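Local coordinates for carbonic anhydrase (Coccomyxa sp. PA, PDB 3UCJ), which probably catalyses the reversible hydration of carbon dioxide to hydrogencarbonate with one zinc ion per subunit, as a beta-class carbonic anhydrase, at residues R69-L74 and N124-D129; C101-C106 and Y188-G193; A139-L144 and D151-L156. One frame throughout, in Å; residues are numbered along the deposited sequence.

In the fold
Interactions 1 and 2 are buried and meet near the zinc site, both reaching the same central sheet: interaction 1 ties the end of strand 65-70 to the helices at 122-135, and interaction 2 joins the ends of strands 97-103 and 182-189. Asn73 of the first packs against Cys101 and Gly102 of the second. Interaction 3 lies farther out and is partly buried, joining helix 138-141 to helix 146-167, whose Val154 and Glu155 in turn touch interaction 2. The chemistry follows the place: an indole hydrogen bond with apolar packing in interaction 1, backbone sheet bonds beside metal ligands in interaction 2, and purely apolar packing in interaction 3.

Interaction 1: R69-L74 and N124-D129; sequences RNVGNL and NLWISD. With AZM (5-acetamido-1,3,4-thiadiazole-2-sulfonamide), chain D.
Trp126, the last residue of helix 122-126, reaches across to the turn at Asn70-Asn73 and carries most of this contact. With CG anti to the backbone N (chi1 -178°), its indole extends from the helix, and NE1 donates to Val71 O at 2.7 Å. The acceptor lies almost in the ring plane, and the bond falls in the carbonyl plane on a lone pair of Val71 O, although the hydrogen bond is bent (147° at the hydrogen). Beside this bond, Val71 CB packs on Trp126 CD1 at 3.8 Å. Farther along the rim, the benzo edge of the indole points at the flat face of the Asn70 amide, the planes 74° apart, with Asn70 CG 3.6 Å from Trp126 CZ2. That amide is held by the backbone of Leu74, just past the turn: Asn70 OD1 accepts from Leu74 N at 2.9 Å and ND2 gives to Leu74 O, bracing the type II turn. One indole face receives Leu74 CD1 in a CH-pi contact, 4.0 Å from the centroid of the five-membered ring of Trp126. Lys78 of a third subunit adds a cation-pi contact to this indole. Ile127 follows at the N-cap position of helix 128-135, its CG2 meeting Val71 CG1. Asp129 ends the walk, laying CB 3.8 Å from Leu74 CD1 while its carboxylate forms a salt bridge to Lys78 of the third subunit. A leucine in place of Trp126 would probably leave Val71 O without its indole donor and take away the flat surface on which Leu74 rests. Val71 and Gly72 line the acetazolamide pocket, with Val71 CG1 3.8 Å from the inhibitor's S2; the indole N-H probably orients the Val71 carbonyl, and Leu74 and Val71 packed on the same ring are consistent with a turn held in place where it lines the pocket.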
loop_
_atom_site.group_PDB
_atom_site.type_symbol
_atom_site.label_atom_id
_atom_site.label_comp_id
_atom_site.label_asym_id
_atom_site.label_seq_id
_atom_site.Cartn_x
_atom_site.Cartn_y
_atom_site.Cartn_z
ATOM N N ARG A 69 -0.584 -1.666 15.975
ATOM C CA ARG A 69 -1.793 -0.914 16.346
ATOM C C ARG A 69 -2.030 0.058 15.191
ATOM O O ARG A 69 -1.104 0.681 14.721
ATOM C CB ARG A 69 -1.543 -0.102 17.639
ATOM C CG ARG A 69 -1.748 -1.028 18.890
ATOM C CD ARG A 69 -1.356 -0.202 20.117
ATOM N NE ARG A 69 -2.309 0.907 20.410
ATOM C CZ ARG A 69 -2.255 1.653 21.499
ATOM N NH1 ARG A 69 -1.284 1.488 22.434
ATOM N NH2 ARG A 69 -3.118 2.610 21.632
ATOM N N ASN A 70 -3.259 0.020 14.687
ATOM C CA ASN A 70 -3.622 0.947 13.573
ATOM C C ASN A 70 -5.062 1.399 13.795
ATOM O O ASN A 70 -5.760 0.879 14.679
ATOM C CB ASN A 70 -3.444 0.199 12.203
ATOM C CG ASN A 70 -4.415 -0.991 12.044
ATOM O OD1 ASN A 70 -5.654 -0.862 12.079
ATOM N ND2 ASN A 70 -3.849 -2.171 11.793
ATOM N N VAL A 71 -5.499 2.375 13.011
ATOM C CA VAL A 71 -6.898 2.850 13.181
ATOM C C VAL A 71 -7.935 1.806 12.834
ATOM O O VAL A 71 -8.060 1.322 11.677
ATOM C CB VAL A 71 -7.081 4.181 12.299
ATOM C CG1 VAL A 71 -8.618 4.454 12.109
ATOM C CG2 VAL A 71 -6.235 5.336 12.864
ATOM N N GLY A 72 -8.728 1.399 13.841
ATOM C CA GLY A 72 -9.678 0.327 13.609
ATOM C C GLY A 72 -9.183 -1.118 13.696
ATOM O O GLY A 72 -9.944 -1.991 13.416
ATOM N N ASN A 73 -7.907 -1.404 14.054
ATOM C CA ASN A 73 -7.480 -2.752 14.233
ATOM C C ASN A 73 -7.766 -3.653 13.042
ATOM O O ASN A 73 -8.291 -4.749 13.129
ATOM C CB ASN A 73 -7.917 -3.365 15.615
ATOM C CG ASN A 73 -9.429 -3.349 15.887
ATOM O OD1 ASN A 73 -9.937 -2.447 16.596
ATOM N ND2 ASN A 73 -10.117 -4.376 15.449
ATOM N N LEU A 74 -7.362 -3.164 11.884
ATOM C CA LEU A 74 -7.711 -3.817 10.652
ATOM C C LEU A 74 -6.517 -4.703 10.176
ATOM O O LEU A 74 -5.385 -4.336 10.355
ATOM C CB LEU A 74 -7.852 -2.746 9.574
ATOM C CG LEU A 74 -9.023 -1.759 9.886
ATOM C CD1 LEU A 74 -9.139 -0.919 8.634
ATOM C CD2 LEU A 74 -10.388 -2.475 9.998
ATOM N N ASN A 124 -10.354 8.175 5.578
ATOM C CA ASN A 124 -11.548 7.662 4.934
ATOM C C ASN A 124 -11.150 6.457 3.950
ATOM O O ASN A 124 -11.860 5.481 3.850
ATOM C CB ASN A 124 -12.270 8.749 4.089
ATOM C CG ASN A 124 -13.514 8.156 3.412
ATOM O OD1 ASN A 124 -14.441 7.647 4.066
ATOM N ND2 ASN A 124 -13.489 8.138 2.112
ATOM N N LEU A 125 -10.028 6.598 3.299
ATOM C CA LEU A 125 -9.536 5.449 2.433
ATOM C C LEU A 125 -9.274 4.254 3.348
ATOM O O LEU A 125 -9.745 3.147 3.097
ATOM C CB LEU A 125 -8.221 5.776 1.691
ATOM C CG LEU A 125 -8.235 7.052 0.777
ATOM C CD1 LEU A 125 -6.856 7.279 0.074
ATOM C CD2 LEU A 125 -9.357 6.845 -0.212
ATOM N N TRP A 126 -8.542 4.528 4.422
ATOM C CA TRP A 126 -8.180 3.449 5.372
ATOM C C TRP A 126 -9.312 2.625 5.888
ATOM O O TRP A 126 -9.231 1.386 6.015
ATOM C CB TRP A 126 -7.280 4.053 6.504
ATOM C CG TRP A 126 -6.828 3.017 7.497
ATOM C CD1 TRP A 126 -7.352 2.805 8.742
ATOM C CD2 TRP A 126 -5.863 1.944 7.267
ATOM N NE1 TRP A 126 -6.730 1.722 9.315
ATOM C CE2 TRP A 126 -5.834 1.165 8.438
ATOM C CE3 TRP A 126 -5.011 1.582 6.177
ATOM C CZ2 TRP A 126 -4.988 0.027 8.601
ATOM C CZ3 TRP A 126 -4.186 0.380 6.332
ATOM C CH2 TRP A 126 -4.193 -0.356 7.561
ATOM N N ILE A 127 -10.402 3.294 6.336
ATOM C CA ILE A 127 -11.469 2.539 6.896
ATOM C C ILE A 127 -12.416 1.933 5.887
ATOM O O ILE A 127 -13.456 1.378 6.279
ATOM C CB ILE A 127 -12.297 3.498 7.949
ATOM C CG1 ILE A 127 -12.971 4.606 7.109
ATOM C CG2 ILE A 127 -11.300 3.984 9.018
ATOM C CD1 ILE A 127 -14.010 5.446 8.046
ATOM N N SER A 128 -12.031 1.852 4.605
ATOM C CA SER A 128 -12.839 1.157 3.630
ATOM C C SER A 128 -13.113 -0.275 4.102
ATOM O O SER A 128 -14.198 -0.818 3.878
ATOM C CB SER A 128 -12.195 1.129 2.188
ATOM O OG SER A 128 -11.958 2.462 1.727
ATOM N N ASP A 129 -12.151 -0.884 4.839
ATOM C CA ASP A 129 -12.393 -2.265 5.227
ATOM C C ASP A 129 -13.623 -2.331 6.138
ATOM O O ASP A 129 -14.328 -3.390 6.145
ATOM C CB ASP A 129 -11.212 -2.880 6.090
ATOM C CG ASP A 129 -9.822 -2.816 5.379
ATOM O OD1 ASP A 129 -8.883 -3.528 5.834
ATOM O OD2 ASP A 129 -9.559 -1.954 4.526
HETATM C C1 AZM D . -10.827 6.640 16.099
HETATM C C2 AZM D . -11.874 7.956 14.364
HETATM C C3 AZM D . -12.089 8.306 12.014
HETATM C C4 AZM D . -12.446 9.286 10.911
HETATM N N1 AZM D . -10.683 4.448 17.793
HETATM N N2 AZM D . -12.391 8.187 15.617
HETATM N N3 AZM D . -11.748 7.392 16.703
HETATM N N4 AZM D . -12.519 8.566 13.251
HETATM O O1 AZM D . -8.900 6.205 17.808
HETATM O O2 AZM D . -9.275 4.750 15.923
HETATM O O3 AZM D . -11.393 7.276 11.810
HETATM S S1 AZM D . -9.839 5.562 17.052
HETATM S S2 AZM D . -10.586 6.843 14.348
#

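Interaction 2: C101-C106 and Y188-G193; sequences CGHYNC and YTPGTG. With ZN (zinc ion), chain C; AZM (5-acetamido-1,3,4-thiadiazole-2-sulfonamide), chain D.
His103 and Tyr188 pair as a parallel beta bridge, their CA atoms 4.4 Å apart, with Tyr188 N bonded to Gly102 O and Tyr104 N to Tyr188 O, each at 2.9 Å. The second of these runs nearly along the C=O axis, whereas in the first the donor is tilted from the carbonyl plane. The side chains of His103 and Tyr188 leave on the same side of the sheet, their CB atoms 4.1 Å apart, and then diverge. The His103 imidazole turns to the metal, its CG set between the backbone N and the carbonyl carbon (chi1 69°), and NE2 binds zinc at 2.1 Å. The other ring nitrogen, His103 ND1, donates to Tyr104 O at 2.9 Å; this bond is bent (135°) and comes from above the carbonyl plane, yet it ties the ring's rotation to the backbone just beyond the strand. Cys106 SG is a second zinc ligand, its CB lying over one face of the imidazole, and Cys47 is a third. Acetazolamide supplies the remaining ligand through its sulfonamide N1, 1.9 Å from the zinc ion. Pro190 packs from the other segment, setting CD 3.2 Å from Tyr104 O and CG against ND1 of His103, the proline and imidazole crossing at about a right angle. Thr189 OG1 meets the Tyr104 ring at its edge, near CD1. The contact thus joins the C-terminal ends of neighbouring parallel strands 97-103 and 182-189, with strand 42-47 on the far side of 97-103 bringing in Cys47. Helix 146-167 packs alongside, where Glu155 takes the hydroxyl of Tyr104 and Val154 lies against Cys106; a second subunit approaches Tyr188 and Pro190 with Trp19 and Val34.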
loop_
_atom_site.group_PDB
_atom_site.type_symbol
_atom_site.label_atom_id
_atom_site.label_comp_id
_atom_site.label_asym_id
_atom_site.label_seq_id
_atom_site.Cartn_x
_atom_site.Cartn_y
_atom_site.Cartn_z
ATOM N N CYS A 101 -7.769 -7.580 18.811
ATOM C CA CYS A 101 -8.529 -6.868 19.815
ATOM C C CYS A 101 -9.250 -5.680 19.241
ATOM O O CYS A 101 -8.584 -4.739 18.810
ATOM C CB CYS A 101 -7.569 -6.402 20.920
ATOM S SG CYS A 101 -8.506 -5.741 22.355
ATOM N N GLY A 102 -10.589 -5.673 19.251
ATOM C CA GLY A 102 -11.259 -4.384 18.986
ATOM C C GLY A 102 -11.609 -3.696 20.306
ATOM O O GLY A 102 -11.313 -4.229 21.390
ATOM N N HIS A 103 -12.276 -2.553 20.238
ATOM C CA HIS A 103 -12.702 -1.909 21.499
ATOM C C HIS A 103 -14.032 -1.136 21.309
ATOM O O HIS A 103 -14.288 -0.500 20.262
ATOM C CB HIS A 103 -11.630 -0.962 22.035
ATOM C CG HIS A 103 -11.435 0.257 21.195
ATOM N ND1 HIS A 103 -11.975 1.497 21.492
ATOM C CD2 HIS A 103 -10.742 0.423 20.036
ATOM C CE1 HIS A 103 -11.588 2.377 20.572
ATOM N NE2 HIS A 103 -10.839 1.749 19.685
ATOM N N TYR A 104 -14.894 -1.116 22.361
ATOM C CA TYR A 104 -16.124 -0.286 22.284
ATOM C C TYR A 104 -15.757 1.157 22.252
ATOM O O TYR A 104 -14.661 1.543 22.673
ATOM C CB TYR A 104 -17.048 -0.623 23.503
ATOM C CG TYR A 104 -17.523 -2.055 23.376
ATOM C CD1 TYR A 104 -17.128 -3.025 24.293
ATOM C CD2 TYR A 104 -18.322 -2.456 22.280
ATOM C CE1 TYR A 104 -17.588 -4.311 24.209
ATOM C CE2 TYR A 104 -18.773 -3.759 22.168
ATOM C CZ TYR A 104 -18.372 -4.688 23.136
ATOM O OH TYR A 104 -18.789 -5.950 23.043
ATOM N N ASN A 105 -16.640 1.994 21.696
ATOM C CA ASN A 105 -16.376 3.413 21.573
ATOM C C ASN A 105 -15.234 3.719 20.540
ATOM O O ASN A 105 -14.547 4.734 20.616
ATOM C CB ASN A 105 -16.135 4.146 22.948
ATOM C CG ASN A 105 -16.408 5.639 22.866
ATOM O OD1 ASN A 105 -15.504 6.484 23.003
ATOM N ND2 ASN A 105 -17.716 6.003 22.724
ATOM N N CYS A 106 -15.090 2.827 19.559
ATOM C CA CYS A 106 -14.034 2.933 18.528
ATOM C C CYS A 106 -14.586 3.837 17.460
ATOM O O CYS A 106 -15.483 3.437 16.730
ATOM C CB CYS A 106 -13.763 1.533 17.957
ATOM S SG CYS A 106 -12.471 1.691 16.577
ATOM N N TYR A 188 -12.183 -4.738 24.098
ATOM C CA TYR A 188 -11.916 -3.997 25.300
ATOM C C TYR A 188 -12.913 -2.852 25.499
ATOM O O TYR A 188 -13.298 -2.192 24.536
ATOM C CB TYR A 188 -10.516 -3.429 25.165
ATOM C CG TYR A 188 -10.022 -2.533 26.229
ATOM C CD1 TYR A 188 -9.555 -3.058 27.444
ATOM C CD2 TYR A 188 -9.986 -1.163 26.046
ATOM C CE1 TYR A 188 -9.048 -2.275 28.410
ATOM C CE2 TYR A 188 -9.474 -0.346 27.026
ATOM C CZ TYR A 188 -9.014 -0.934 28.226
ATOM O OH TYR A 188 -8.496 -0.169 29.194
ATOM N N THR A 189 -13.235 -2.551 26.754
ATOM C CA THR A 189 -14.133 -1.397 27.076
ATOM C C THR A 189 -13.344 -0.263 27.709
ATOM O O THR A 189 -12.857 -0.413 28.828
ATOM C CB THR A 189 -15.300 -1.835 27.984
ATOM O OG1 THR A 189 -15.977 -2.903 27.323
ATOM C CG2 THR A 189 -16.261 -0.654 28.200
ATOM N N PRO A 190 -13.103 0.850 26.970
ATOM C CA PRO A 190 -12.234 1.845 27.520
ATOM C C PRO A 190 -12.753 2.313 28.889
ATOM O O PRO A 190 -11.940 2.626 29.771
ATOM C CB PRO A 190 -12.329 3.009 26.503
ATOM C CG PRO A 190 -12.554 2.294 25.202
ATOM C CD PRO A 190 -13.411 1.107 25.538
ATOM N N GLY A 191 -14.082 2.395 29.047
ATOM C CA GLY A 191 -14.655 3.029 30.232
ATOM C C GLY A 191 -14.652 2.146 31.470
ATOM O O GLY A 191 -14.985 2.643 32.545
ATOM N N THR A 192 -14.289 0.869 31.322
ATOM C CA THR A 192 -14.118 -0.059 32.450
ATOM C C THR A 192 -12.737 -0.753 32.529
ATOM O O THR A 192 -12.403 -1.409 33.539
ATOM C CB THR A 192 -15.169 -1.171 32.408
ATOM O OG1 THR A 192 -14.899 -2.065 31.300
ATOM C CG2 THR A 192 -16.629 -0.559 32.326
ATOM N N GLY A 193 -11.938 -0.677 31.472
ATOM C CA GLY A 193 -10.634 -1.343 31.465
ATOM C C GLY A 193 -10.682 -2.858 31.365
ATOM O O GLY A 193 -9.645 -3.536 31.477
HETATM ZN ZN ZN C . -10.535 2.515 17.766
HETATM C C1 AZM D . -10.827 6.640 16.099
HETATM C C2 AZM D . -11.874 7.956 14.364
HETATM C C3 AZM D . -12.089 8.306 12.014
HETATM C C4 AZM D . -12.446 9.286 10.911
HETATM N N1 AZM D . -10.683 4.448 17.793
HETATM N N2 AZM D . -12.391 8.187 15.617
HETATM N N3 AZM D . -11.748 7.392 16.703
HETATM N N4 AZM D . -12.519 8.566 13.251
HETATM O O1 AZM D . -8.900 6.205 17.808
HETATM O O2 AZM D . -9.275 4.750 15.923
HETATM O O3 AZM D . -11.393 7.276 11.810
HETATM S S1 AZM D . -9.839 5.562 17.052
HETATM S S2 AZM D . -10.586 6.843 14.348
#

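Interaction 3: A139-L144 and D151-L156; sequences AKLHGL and DKMVEL
Leu141 and Lys152 are brought together by their first torsions: Leu141 CG stands anti to its carbonyl carbon (chi1 -70°), and Lys152 CG anti to its backbone N (chi1 -169°), before the lysine chain bends at chi2 and chi3. Leu141 CD2 consequently lies on the lysine's first methylenes, 3.9 Å from Lys152 CG. The other methyl, Leu141 CD1, faces Met153 SD at 4.1 Å, while Leu156 comes tip to tip with the same leucine, its CD1 4.1 Å from Leu141 CG. The branched end of Leu141 is therefore shared among Lys152, Met153 and Leu156, which lie on one side of helix 146-167. Toward the solvent-facing margin, Lys140 runs its aliphatic chain across Leu156, Lys140 CD to Leu156 CD2 at 3.8 Å, and the bent Lys152 chain brings CE 4.2 Å from Lys140 CB. Leu144, at the end of the type II turn that follows helix 138-141, adds CD1 against Lys152 CB. Met153 also reaches inward to helices 128-135 and 107-114, and Phe222 of a third subunit packs on Leu141, placing Leu141 between helix 146-167 of its own chain and the third subunit. The contact joins the short helix 138-141 and its turn to the long helix that follows. Its chemistry is that of dispersion: methyls, a thioether and lysine methylenes do the touching. The two ammonium groups, Lys140 NZ and Lys152 NZ, lie 5.1 Å apart, so the like charges would probably repel mildly, and the association appears to rest on the apolar stems beneath them.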
loop_
_atom_site.group_PDB
_atom_site.type_symbol
_atom_site.label_atom_id
_atom_site.label_comp_id
_atom_site.label_asym_id
_atom_site.label_seq_id
_atom_site.Cartn_x
_atom_site.Cartn_y
_atom_site.Cartn_z
ATOM N N ALA A 139 -28.396 -6.800 7.748
ATOM C CA ALA A 139 -29.395 -7.474 8.581
ATOM C C ALA A 139 -29.127 -7.456 10.071
ATOM O O ALA A 139 -30.083 -7.504 10.870
ATOM C CB ALA A 139 -29.655 -8.894 8.086
ATOM N N LYS A 140 -27.843 -7.350 10.493
ATOM C CA LYS A 140 -27.542 -7.270 11.916
ATOM C C LYS A 140 -27.455 -5.824 12.415
ATOM O O LYS A 140 -27.417 -5.595 13.647
ATOM C CB LYS A 140 -26.231 -7.974 12.214
ATOM C CG LYS A 140 -26.159 -9.353 11.746
ATOM C CD LYS A 140 -24.781 -9.860 12.093
ATOM C CE LYS A 140 -24.541 -11.216 11.513
ATOM N NZ LYS A 140 -25.109 -12.200 12.447
ATOM N N LEU A 141 -27.367 -4.858 11.503
ATOM C CA LEU A 141 -27.129 -3.471 11.882
ATOM C C LEU A 141 -28.367 -2.531 11.756
ATOM O O LEU A 141 -28.544 -1.516 12.513
ATOM C CB LEU A 141 -25.945 -2.900 11.023
ATOM C CG LEU A 141 -24.589 -3.567 11.448
ATOM C CD1 LEU A 141 -23.560 -3.077 10.471
ATOM C CD2 LEU A 141 -24.175 -3.023 12.751
ATOM N N HIS A 142 -29.152 -2.804 10.735
ATOM C CA HIS A 142 -30.280 -1.893 10.424
ATOM C C HIS A 142 -31.313 -1.907 11.512
ATOM O O HIS A 142 -31.497 -2.930 12.190
ATOM C CB HIS A 142 -30.888 -2.187 9.063
ATOM C CG HIS A 142 -30.090 -1.620 7.946
ATOM N ND1 HIS A 142 -30.382 -1.861 6.628
ATOM C CD2 HIS A 142 -28.987 -0.827 7.948
ATOM C CE1 HIS A 142 -29.507 -1.230 5.857
ATOM N NE2 HIS A 142 -28.650 -0.597 6.638
ATOM N N GLY A 143 -31.917 -0.743 11.751
ATOM C CA GLY A 143 -32.880 -0.647 12.825
ATOM C C GLY A 143 -32.350 -0.647 14.239
ATOM O O GLY A 143 -33.152 -0.650 15.181
ATOM N N LEU A 144 -31.034 -0.675 14.455
ATOM C CA LEU A 144 -30.533 -0.651 15.827
ATOM C C LEU A 144 -30.377 0.815 16.218
ATOM O O LEU A 144 -30.182 1.661 15.346
ATOM C CB LEU A 144 -29.162 -1.390 15.907
ATOM C CG LEU A 144 -29.114 -2.914 15.764
ATOM C CD1 LEU A 144 -27.713 -3.400 16.235
ATOM C CD2 LEU A 144 -30.093 -3.598 16.629
ATOM N N ASP A 151 -21.811 -0.637 18.788
ATOM C CA ASP A 151 -21.275 -1.754 19.497
ATOM C C ASP A 151 -21.210 -2.977 18.610
ATOM O O ASP A 151 -20.259 -3.706 18.608
ATOM C CB ASP A 151 -22.113 -2.049 20.726
ATOM C CG ASP A 151 -22.010 -0.986 21.771
ATOM O OD1 ASP A 151 -22.834 -0.981 22.664
ATOM O OD2 ASP A 151 -21.134 -0.143 21.722
ATOM N N LYS A 152 -22.256 -3.193 17.858
ATOM C CA LYS A 152 -22.313 -4.307 16.975
ATOM C C LYS A 152 -21.252 -4.198 15.881
ATOM O O LYS A 152 -20.647 -5.160 15.526
ATOM C CB LYS A 152 -23.700 -4.381 16.376
ATOM C CG LYS A 152 -24.011 -5.607 15.643
ATOM C CD LYS A 152 -23.758 -6.789 16.462
ATOM C CE LYS A 152 -24.702 -7.851 16.111
ATOM N NZ LYS A 152 -24.228 -9.179 16.426
ATOM N N MET A 153 -21.049 -3.015 15.356
ATOM C CA MET A 153 -20.036 -2.822 14.347
ATOM C C MET A 153 -18.657 -3.203 14.882
ATOM O O MET A 153 -17.910 -3.864 14.230
ATOM C CB MET A 153 -20.052 -1.401 13.848
ATOM C CG MET A 153 -19.138 -1.142 12.681
ATOM S SD MET A 153 -19.706 -1.825 11.159
ATOM C CE MET A 153 -18.662 -3.234 10.924
ATOM N N VAL A 154 -18.352 -2.769 16.081
ATOM C CA VAL A 154 -17.113 -3.145 16.739
ATOM C C VAL A 154 -16.942 -4.657 16.782
ATOM O O VAL A 154 -15.944 -5.179 16.400
ATOM C CB VAL A 154 -17.023 -2.527 18.144
ATOM C CG1 VAL A 154 -15.922 -3.131 18.916
ATOM C CG2 VAL A 154 -16.817 -1.064 18.044
ATOM N N GLU A 155 -17.970 -5.351 17.216
ATOM C CA GLU A 155 -17.949 -6.782 17.304
ATOM C C GLU A 155 -17.807 -7.488 15.967
ATOM O O GLU A 155 -17.078 -8.430 15.846
ATOM C CB GLU A 155 -19.189 -7.275 18.038
ATOM C CG GLU A 155 -19.245 -6.852 19.466
ATOM C CD GLU A 155 -20.630 -6.946 20.087
ATOM O OE1 GLU A 155 -20.803 -6.421 21.180
ATOM O OE2 GLU A 155 -21.523 -7.517 19.471
ATOM N N LEU A 156 -18.545 -7.039 14.979
ATOM C CA LEU A 156 -18.484 -7.645 13.661
ATOM C C LEU A 156 -17.093 -7.431 13.079
ATOM O O LEU A 156 -16.590 -8.317 12.364
ATOM C CB LEU A 156 -19.510 -6.997 12.713
ATOM C CG LEU A 156 -20.960 -7.530 13.020
ATOM C CD1 LEU A 156 -21.975 -6.596 12.301
ATOM C CD2 LEU A 156 -21.097 -9.006 12.710
#